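PDB 2QZQ: axin interactor, dorsalization-associated protein from Danio rerio, which binds axin and disrupts its homodimerization, inhibiting axin-mediated JNK activation and thereby acting as a ventralizing factor in the embryo. Local coordinates for residues V38-L43 with A84-E89; P50-P55 with V69-Q74. All coordinates share one frame; numbering follows the deposited sequence.

Both contacts lie in the C-terminal C2 domain of the protein, an antiparallel β-sandwich, with their centres about 11 Å apart. Interaction 1 pairs neighbouring strands 34-41 and 85-94 within one layer. Interaction 2 joins the short strand 52-53, at the edge beside 34-41, to strand 64-72 across the sandwich, and along the chain it is nested inside the loop that interaction 1 closes. They meet directly: V38 N probably hydrogen-bonds Q52 O at 2.8 Å, and V38 CB packs on V71 CG1 at 4.0 Å. The first segment of each contact, 38-43 and 50-55, lies in the region thought, by similarity, to bind axin.

Interaction 1 of 2, residues V38-L43 with A84-E89; sequences VSVKDL and AAIFFE
Two neighbouring antiparallel strands of the C2 β-sandwich pair here, S39 with F87 and K41 with A85 as hydrogen-bonded pairs, V38 with F88 and V40 with I86 as non-hydrogen-bonded ones. The strand axes run at 150° to each other. S39 N donates to F87 O at 3.1 Å, and F87 N returns the bond to S39 O at 2.8 Å. K41 N donates to A85 O and A85 N to K41 O, both at 2.9 Å.

The side chains sort onto two faces. On the apolar one, V38 puts CG1 beside I86 CG2 at 3.8 Å, its chi1 of -178° setting CG1 anti to the backbone N, while its other methyl, CG2, lies against F88 CD1, V38 and F88 running alongside each other. I20 and L18 of strand 15-24, in the opposing layer, pack on V38, I86 and F88. On the other face the stem of K41 runs roughly perpendicular to the F87 side chain, with K41 CG 3.7 Å from F87 CD2. F129 lies at hand for both, meeting the F87 ring edge-to-face and K41 by a cation-pi contact.

The polar atoms on this face form a chain. S39 OG donates to a water at 2.7 Å, and that water donates in turn to E89 OE1 at 2.9 Å, so the hydroxyl links the two strands through solvent. K41 curls back, bent at chi2 and chi4, and gives S39 OG only a weak bond from NZ; its main partner is D47, in a salt bridge. E89 OE2 is also hydrogen-bonded to T127 OG1.

The loop with F129 covers this second face, while the apolar face is turned inward to the opposite sheet, as is characteristic of a β-sandwich layer in a C2 domain.

Interaction 2 of 2, residues P50-P55 with V69-Q74; sequences PVQDTP and VDVEIQ
Q52 reaches across from the edge strand 52-53 to E72 of strand 64-72, and its amide makes the tight part of this contact. Q52 NE2 donates to E72 O at 2.9 Å with an N-H...O angle of 157°. The carbonyl takes a second bond, from Q74 NE2 at 3.0 Å, and the two donors arrive from opposite faces of its plane, so E72 O is gripped from above and below. The two amide planes are 76° apart. E72 O lies in the plane of each donor amide, which holds both flat groups against turning.

Carbon packing supports the amide: Q52 NE2 comes 3.7 Å from Q74 CG and 3.9 Å from V71 CG1, where the Q52 and V71 side chains pass antiparallel. Chi1 of -59° sets Q52 CG beside the backbone N, and the chain then runs extended toward E72. Its far oxygen is used as well, since a water donates to Q52 OE1 at 2.7 Å and accepts from E72 N at 2.8 Å, and L4 N also bonds OE1. With an alanine here, E72 O is likely to lose one of its two donors, and the water and L4 N the acceptor they share.

In this C2 β-sandwich the two segments run antiparallel in different layers, and side chains join them. V71 also packs on I20 of strand 15-24. At the buried T54 end, T54 CG2 meets V69 CG1 at 3.8 Å and lies near a V71 methyl, the T54 hydroxyl being turned to P55 O and I36 N.

The loose, solvent side is next to the Q52 amide, where the exposed P50 ring lies over Q74 and comes no nearer than 4.2 Å, CD to Q74 CB.

Interaction 1 of 2, residues V38-L43 with A84-E89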
ATOM      1  N   VAL A  38      -1.439   1.911  -4.491  1.00 16.35           N
ATOM      2  CA  VAL A  38      -2.451   1.630  -3.473  1.00 16.61           C
ATOM      3  C   VAL A  38      -3.802   1.488  -4.171  1.00 17.19           C
ATOM      4  O   VAL A  38      -4.267   2.397  -4.883  1.00 17.44           O
ATOM      5  CB  VAL A  38      -2.518   2.738  -2.378  1.00 16.73           C
ATOM      6  CG1 VAL A  38      -3.580   2.383  -1.249  1.00 17.26           C
ATOM      7  CG2 VAL A  38      -1.141   3.018  -1.763  1.00 14.74           C
ATOM      8  N   SER A  39      -4.416   0.324  -3.972  1.00 18.41           N
ATOM      9  CA  SER A  39      -5.706   0.033  -4.523  1.00 18.65           C
ATOM     10  C   SER A  39      -6.614  -0.542  -3.411  1.00 19.99           C
ATOM     11  O   SER A  39      -6.125  -1.012  -2.383  1.00 18.84           O
ATOM     12  CB  SER A  39      -5.583  -0.952  -5.690  1.00 18.31           C
ATOM     13  OG  SER A  39      -5.027  -2.200  -5.302  1.00 18.34           O
ATOM     14  N   VAL A  40      -7.927  -0.461  -3.639  1.00 19.29           N
ATOM     15  CA  VAL A  40      -8.917  -1.068  -2.752  1.00 20.45           C
ATOM     16  C   VAL A  40      -9.701  -2.063  -3.602  1.00 20.92           C
ATOM     17  O   VAL A  40     -10.338  -1.671  -4.600  1.00 21.18           O
ATOM     18  CB  VAL A  40      -9.849  -0.011  -2.134  1.00 20.31           C
ATOM     19  CG1 VAL A  40     -10.824  -0.665  -1.143  1.00 20.91           C
ATOM     20  CG2 VAL A  40      -9.018   1.078  -1.404  1.00 20.54           C
ATOM     21  N   LYS A  41      -9.623  -3.339  -3.226  1.00 20.84           N
ATOM     22  CA  LYS A  41     -10.188  -4.437  -4.021  1.00 22.84           C
ATOM     23  C   LYS A  41     -11.307  -5.113  -3.259  1.00 23.62           C
ATOM     24  O   LYS A  41     -11.212  -5.241  -2.043  1.00 23.61           O
ATOM     25  CB  LYS A  41      -9.109  -5.498  -4.340  1.00 22.56           C
ATOM     26  CG  LYS A  41      -7.911  -5.008  -5.199  1.00 23.50           C
ATOM     27  CD  LYS A  41      -8.329  -4.591  -6.584  1.00 24.27           C
ATOM     28  CE  LYS A  41      -7.174  -4.760  -7.591  1.00 22.69           C
ATOM     29  NZ  LYS A  41      -6.397  -3.537  -7.768  1.00 26.10           N
ATOM     30  N   ASP A  42     -12.351  -5.560  -3.959  1.00 24.91           N
ATOM     31  CA  ASP A  42     -13.389  -6.385  -3.304  1.00 25.98           C
ATOM     32  C   ASP A  42     -12.896  -7.811  -3.058  1.00 25.81           C
ATOM     33  O   ASP A  42     -11.750  -8.156  -3.384  1.00 24.98           O
ATOM     34  CB  ASP A  42     -14.769  -6.330  -4.018  1.00 26.00           C
ATOM     35  CG  ASP A  42     -14.796  -7.030  -5.383  1.00 28.12           C
ATOM     36  OD1 ASP A  42     -13.855  -7.757  -5.751  1.00 29.70           O
ATOM     37  OD2 ASP A  42     -15.795  -6.839  -6.116  1.00 29.48           O
ATOM     38  N   LEU A  43     -13.758  -8.638  -2.478  1.00 26.60           N
ATOM     39  CA  LEU A  43     -13.441 -10.062  -2.274  1.00 27.79           C
ATOM     40  C   LEU A  43     -12.908 -10.767  -3.498  1.00 27.71           C
ATOM     41  O   LEU A  43     -12.116 -11.702  -3.384  1.00 27.95           O
ATOM     42  CB  LEU A  43     -14.681 -10.831  -1.862  1.00 28.24           C
ATOM     43  CG  LEU A  43     -14.902 -11.091  -0.397  1.00 30.00           C
ATOM     44  CD1 LEU A  43     -16.083 -12.042  -0.339  1.00 32.54           C
ATOM     45  CD2 LEU A  43     -13.660 -11.680   0.262  1.00 31.95           C
ATOM     46  N   ALA A  84     -13.700  -6.214   1.543  1.00 25.36           N
ATOM     47  CA  ALA A  84     -12.713  -5.373   0.851  1.00 23.70           C
ATOM     48  C   ALA A  84     -11.341  -5.450   1.520  1.00 23.11           C
ATOM     49  O   ALA A  84     -11.213  -5.782   2.712  1.00 22.24           O
ATOM     50  CB  ALA A  84     -13.184  -3.946   0.769  1.00 23.56           C
ATOM     51  N   ALA A  85     -10.303  -5.188   0.732  1.00 21.20           N
ATOM     52  CA  ALA A  85      -8.956  -5.069   1.278  1.00 20.29           C
ATOM     53  C   ALA A  85      -8.229  -3.942   0.552  1.00 19.58           C
ATOM     54  O   ALA A  85      -8.489  -3.670  -0.627  1.00 18.67           O
ATOM     55  CB  ALA A  85      -8.197  -6.358   1.112  1.00 20.80           C
ATOM     56  N   ILE A  86      -7.334  -3.290   1.273  1.00 18.39           N
ATOM     57  CA  ILE A  86      -6.460  -2.272   0.704  1.00 17.90           C
ATOM     58  C   ILE A  86      -5.099  -2.940   0.396  1.00 17.32           C
ATOM     59  O   ILE A  86      -4.466  -3.526   1.292  1.00 16.58           O
ATOM     60  CB  ILE A  86      -6.261  -1.091   1.688  1.00 17.37           C
ATOM     61  CG1 ILE A  86      -7.620  -0.585   2.235  1.00 17.60           C
ATOM     62  CG2 ILE A  86      -5.515   0.091   1.018  1.00 17.07           C
ATOM     63  CD1 ILE A  86      -7.461   0.501   3.284  1.00 18.91           C
ATOM     64  N   PHE A  87      -4.659  -2.813  -0.853  1.00 17.15           N
ATOM     65  CA  PHE A  87      -3.379  -3.367  -1.316  1.00 16.62           C
ATOM     66  C   PHE A  87      -2.332  -2.287  -1.488  1.00 16.43           C
ATOM     67  O   PHE A  87      -2.654  -1.163  -1.845  1.00 16.38           O
ATOM     68  CB  PHE A  87      -3.589  -4.045  -2.670  1.00 16.93           C
ATOM     69  CG  PHE A  87      -4.144  -5.415  -2.558  1.00 16.97           C
ATOM     70  CD1 PHE A  87      -3.298  -6.512  -2.584  1.00 14.91           C
ATOM     71  CD2 PHE A  87      -5.513  -5.615  -2.408  1.00 18.92           C
ATOM     72  CE1 PHE A  87      -3.834  -7.839  -2.445  1.00 19.31           C
ATOM     73  CE2 PHE A  87      -6.044  -6.905  -2.271  1.00 18.67           C
ATOM     74  CZ  PHE A  87      -5.194  -8.011  -2.291  1.00 17.21           C
ATOM     75  N   PHE A  88      -1.072  -2.648  -1.222  1.00 15.20           N
ATOM     76  CA  PHE A  88       0.071  -1.783  -1.380  1.00 14.97           C
ATOM     77  C   PHE A  88       1.043  -2.627  -2.178  1.00 15.35           C
ATOM     78  O   PHE A  88       1.476  -3.669  -1.686  1.00 14.57           O
ATOM     79  CB  PHE A  88       0.699  -1.435  -0.020  1.00 15.76           C
ATOM     80  CG  PHE A  88      -0.297  -0.902   0.962  1.00 16.21           C
ATOM     81  CD1 PHE A  88      -0.502   0.458   1.094  1.00 16.88           C
ATOM     82  CD2 PHE A  88      -1.093  -1.783   1.697  1.00 18.97           C
ATOM     83  CE1 PHE A  88      -1.478   0.953   1.991  1.00 20.67           C
ATOM     84  CE2 PHE A  88      -2.041  -1.301   2.581  1.00 19.48           C
ATOM     85  CZ  PHE A  88      -2.249   0.062   2.709  1.00 18.53           C
ATOM     86  N   GLU A  89       1.285  -2.221  -3.420  1.00 15.01           N
ATOM     87  CA  GLU A  89       2.203  -2.948  -4.320  1.00 15.51           C
ATOM     88  C   GLU A  89       3.436  -2.095  -4.507  1.00 15.23           C
ATOM     89  O   GLU A  89       3.319  -0.969  -4.953  1.00 15.81           O
ATOM     90  CB  GLU A  89       1.565  -3.173  -5.678  1.00 14.98           C
ATOM     91  CG  GLU A  89       0.374  -4.123  -5.661  1.00 16.75           C
ATOM     92  CD  GLU A  89      -0.240  -4.252  -7.032  1.00 19.84           C
ATOM     93  OE1 GLU A  89      -0.978  -3.325  -7.435  1.00 21.89           O
ATOM     94  OE2 GLU A  89       0.041  -5.262  -7.698  1.00 20.29           O
TER
HETATM   95  O   HOH W   1      -2.324  -1.935  -5.297  1.00 17.33           O

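Interaction 2 of 2, residues P50-P55 with V69-Q74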
ATOM      1  N   PRO A  50     -10.561   4.154  -7.585  1.00 26.82           N
ATOM      2  CA  PRO A  50      -9.430   4.436  -8.481  1.00 26.85           C
ATOM      3  C   PRO A  50      -8.110   4.085  -7.810  1.00 26.45           C
ATOM      4  O   PRO A  50      -7.929   4.339  -6.610  1.00 26.33           O
ATOM      5  CB  PRO A  50      -9.513   5.947  -8.720  1.00 27.02           C
ATOM      6  CG  PRO A  50     -10.393   6.473  -7.636  1.00 27.91           C
ATOM      7  CD  PRO A  50     -11.327   5.372  -7.261  1.00 26.93           C
ATOM      8  N   VAL A  51      -7.217   3.508  -8.604  1.00 25.65           N
ATOM      9  CA  VAL A  51      -5.893   3.085  -8.177  1.00 25.69           C
ATOM     10  C   VAL A  51      -5.072   4.354  -8.044  1.00 25.40           C
ATOM     11  O   VAL A  51      -5.261   5.282  -8.836  1.00 26.69           O
ATOM     12  CB  VAL A  51      -5.314   2.083  -9.215  1.00 25.57           C
ATOM     13  CG1 VAL A  51      -3.962   1.588  -8.806  1.00 25.43           C
ATOM     14  CG2 VAL A  51      -6.262   0.880  -9.356  1.00 26.07           C
ATOM     15  N   GLN A  52      -4.203   4.424  -7.038  1.00 23.76           N
ATOM     16  CA  GLN A  52      -3.354   5.583  -6.813  1.00 23.38           C
ATOM     17  C   GLN A  52      -1.872   5.213  -6.676  1.00 23.58           C
ATOM     18  O   GLN A  52      -1.527   4.313  -5.904  1.00 23.39           O
ATOM     19  CB  GLN A  52      -3.763   6.313  -5.544  1.00 23.48           C
ATOM     20  CG  GLN A  52      -5.209   6.836  -5.493  1.00 23.53           C
ATOM     21  CD  GLN A  52      -5.506   7.434  -4.150  1.00 23.20           C
ATOM     22  OE1 GLN A  52      -5.107   8.563  -3.869  1.00 26.43           O
ATOM     23  NE2 GLN A  52      -6.178   6.669  -3.284  1.00 20.31           N
ATOM     24  N   ASP A  53      -1.004   5.923  -7.406  1.00 23.12           N
ATOM     25  CA  ASP A  53       0.449   5.709  -7.316  1.00 22.43           C
ATOM     26  C   ASP A  53       1.109   6.774  -6.474  1.00 21.96           C
ATOM     27  O   ASP A  53       0.884   7.972  -6.698  1.00 23.34           O
ATOM     28  CB  ASP A  53       1.100   5.733  -8.709  1.00 22.16           C
ATOM     29  CG  ASP A  53       0.767   4.533  -9.544  1.00 24.19           C
ATOM     30  OD1 ASP A  53       0.148   3.551  -9.046  1.00 22.46           O
ATOM     31  OD2 ASP A  53       1.149   4.554 -10.739  1.00 23.81           O
ATOM     32  N   THR A  54       1.952   6.383  -5.526  1.00 21.03           N
ATOM     33  CA  THR A  54       2.776   7.391  -4.873  1.00 20.00           C
ATOM     34  C   THR A  54       3.731   7.970  -5.928  1.00 21.35           C
ATOM     35  O   THR A  54       3.982   7.329  -6.976  1.00 19.93           O
ATOM     36  CB  THR A  54       3.622   6.903  -3.666  1.00 20.12           C
ATOM     37  OG1 THR A  54       4.724   6.100  -4.120  1.00 18.45           O
ATOM     38  CG2 THR A  54       2.775   6.141  -2.583  1.00 17.30           C
ATOM     39  N   PRO A  55       4.231   9.191  -5.676  1.00 21.70           N
ATOM     40  CA  PRO A  55       5.418   9.616  -6.414  1.00 21.82           C
ATOM     41  C   PRO A  55       6.557   8.660  -6.102  1.00 22.11           C
ATOM     42  O   PRO A  55       6.508   7.916  -5.101  1.00 22.02           O
ATOM     43  CB  PRO A  55       5.767  10.965  -5.795  1.00 21.96           C
ATOM     44  CG  PRO A  55       4.496  11.453  -5.135  1.00 22.75           C
ATOM     45  CD  PRO A  55       3.737  10.216  -4.733  1.00 21.86           C
ATOM     46  N   VAL A  69       4.509   9.784   2.944  1.00 23.18           N
ATOM     47  CA  VAL A  69       3.468  10.350   2.114  1.00 22.98           C
ATOM     48  C   VAL A  69       2.094   9.840   2.546  1.00 23.09           C
ATOM     49  O   VAL A  69       1.943   8.662   2.893  1.00 22.01           O
ATOM     50  CB  VAL A  69       3.733  10.059   0.614  1.00 22.89           C
ATOM     51  CG1 VAL A  69       3.557   8.560   0.284  1.00 23.15           C
ATOM     52  CG2 VAL A  69       2.856  10.943  -0.274  1.00 23.64           C
ATOM     53  N   ASP A  70       1.099  10.732   2.534  1.00 23.21           N
ATOM     54  CA  ASP A  70      -0.282  10.365   2.870  1.00 23.78           C
ATOM     55  C   ASP A  70      -1.041   9.901   1.642  1.00 23.48           C
ATOM     56  O   ASP A  70      -0.985  10.533   0.583  1.00 24.23           O
ATOM     57  CB  ASP A  70      -1.048  11.541   3.491  1.00 24.01           C
ATOM     58  CG  ASP A  70      -0.540  11.930   4.857  1.00 27.32           C
ATOM     59  OD1 ASP A  70       0.268  11.184   5.480  1.00 28.75           O
ATOM     60  OD2 ASP A  70      -0.976  13.017   5.317  1.00 31.14           O
ATOM     61  N   VAL A  71      -1.739   8.786   1.776  1.00 22.21           N
ATOM     62  CA  VAL A  71      -2.630   8.319   0.734  1.00 22.17           C
ATOM     63  C   VAL A  71      -4.069   8.391   1.263  1.00 22.53           C
ATOM     64  O   VAL A  71      -4.375   7.827   2.312  1.00 21.66           O
ATOM     65  CB  VAL A  71      -2.267   6.876   0.258  1.00 22.22           C
ATOM     66  CG1 VAL A  71      -3.224   6.393  -0.814  1.00 22.41           C
ATOM     67  CG2 VAL A  71      -0.810   6.845  -0.259  1.00 22.03           C
ATOM     68  N   GLU A  72      -4.937   9.061   0.505  1.00 22.23           N
ATOM     69  CA  GLU A  72      -6.344   9.230   0.864  1.00 22.49           C
ATOM     70  C   GLU A  72      -7.193   8.145   0.242  1.00 22.16           C
ATOM     71  O   GLU A  72      -7.297   8.037  -0.986  1.00 22.01           O
ATOM     72  CB  GLU A  72      -6.852  10.641   0.456  1.00 22.38           C
ATOM     73  CG  GLU A  72      -5.934  11.799   0.933  1.00 23.63           C
ATOM     74  CD  GLU A  72      -5.927  12.018   2.452  1.00 25.66           C
ATOM     75  OE1 GLU A  72      -6.808  11.486   3.177  1.00 25.28           O
ATOM     76  OE2 GLU A  72      -5.034  12.743   2.929  1.00 26.21           O
ATOM     77  N   ILE A  73      -7.803   7.325   1.095  1.00 21.37           N
ATOM     78  CA  ILE A  73      -8.653   6.227   0.621  1.00 21.36           C
ATOM     79  C   ILE A  73      -9.971   6.793   0.081  1.00 22.29           C
ATOM     80  O   ILE A  73     -10.689   7.509   0.790  1.00 22.24           O
ATOM     81  CB  ILE A  73      -8.855   5.166   1.739  1.00 21.15           C
ATOM     82  CG1 ILE A  73      -7.503   4.536   2.082  1.00 22.29           C
ATOM     83  CG2 ILE A  73      -9.833   4.060   1.309  1.00 19.71           C
ATOM     84  CD1 ILE A  73      -6.804   3.896   0.875  1.00 24.34           C
ATOM     85  N   GLN A  74     -10.265   6.464  -1.175  1.00 22.51           N
ATOM     86  CA  GLN A  74     -11.286   7.139  -1.967  1.00 23.13           C
ATOM     87  C   GLN A  74     -12.686   6.564  -1.790  1.00 23.11           C
ATOM     88  O   GLN A  74     -13.444   6.413  -2.743  1.00 23.45           O
ATOM     89  CB  GLN A  74     -10.876   7.136  -3.442  1.00 23.48           C
ATOM     90  CG  GLN A  74      -9.604   7.938  -3.687  1.00 22.79           C
ATOM     91  CD  GLN A  74      -9.809   9.423  -3.439  1.00 23.58           C
ATOM     92  OE1 GLN A  74     -10.674  10.044  -4.067  1.00 27.10           O
ATOM     93  NE2 GLN A  74      -9.020   9.998  -2.547  1.00 20.12           N
TER
HETATM   94  O   HOH W   2      -4.231  10.221  -1.894  1.00 23.66           O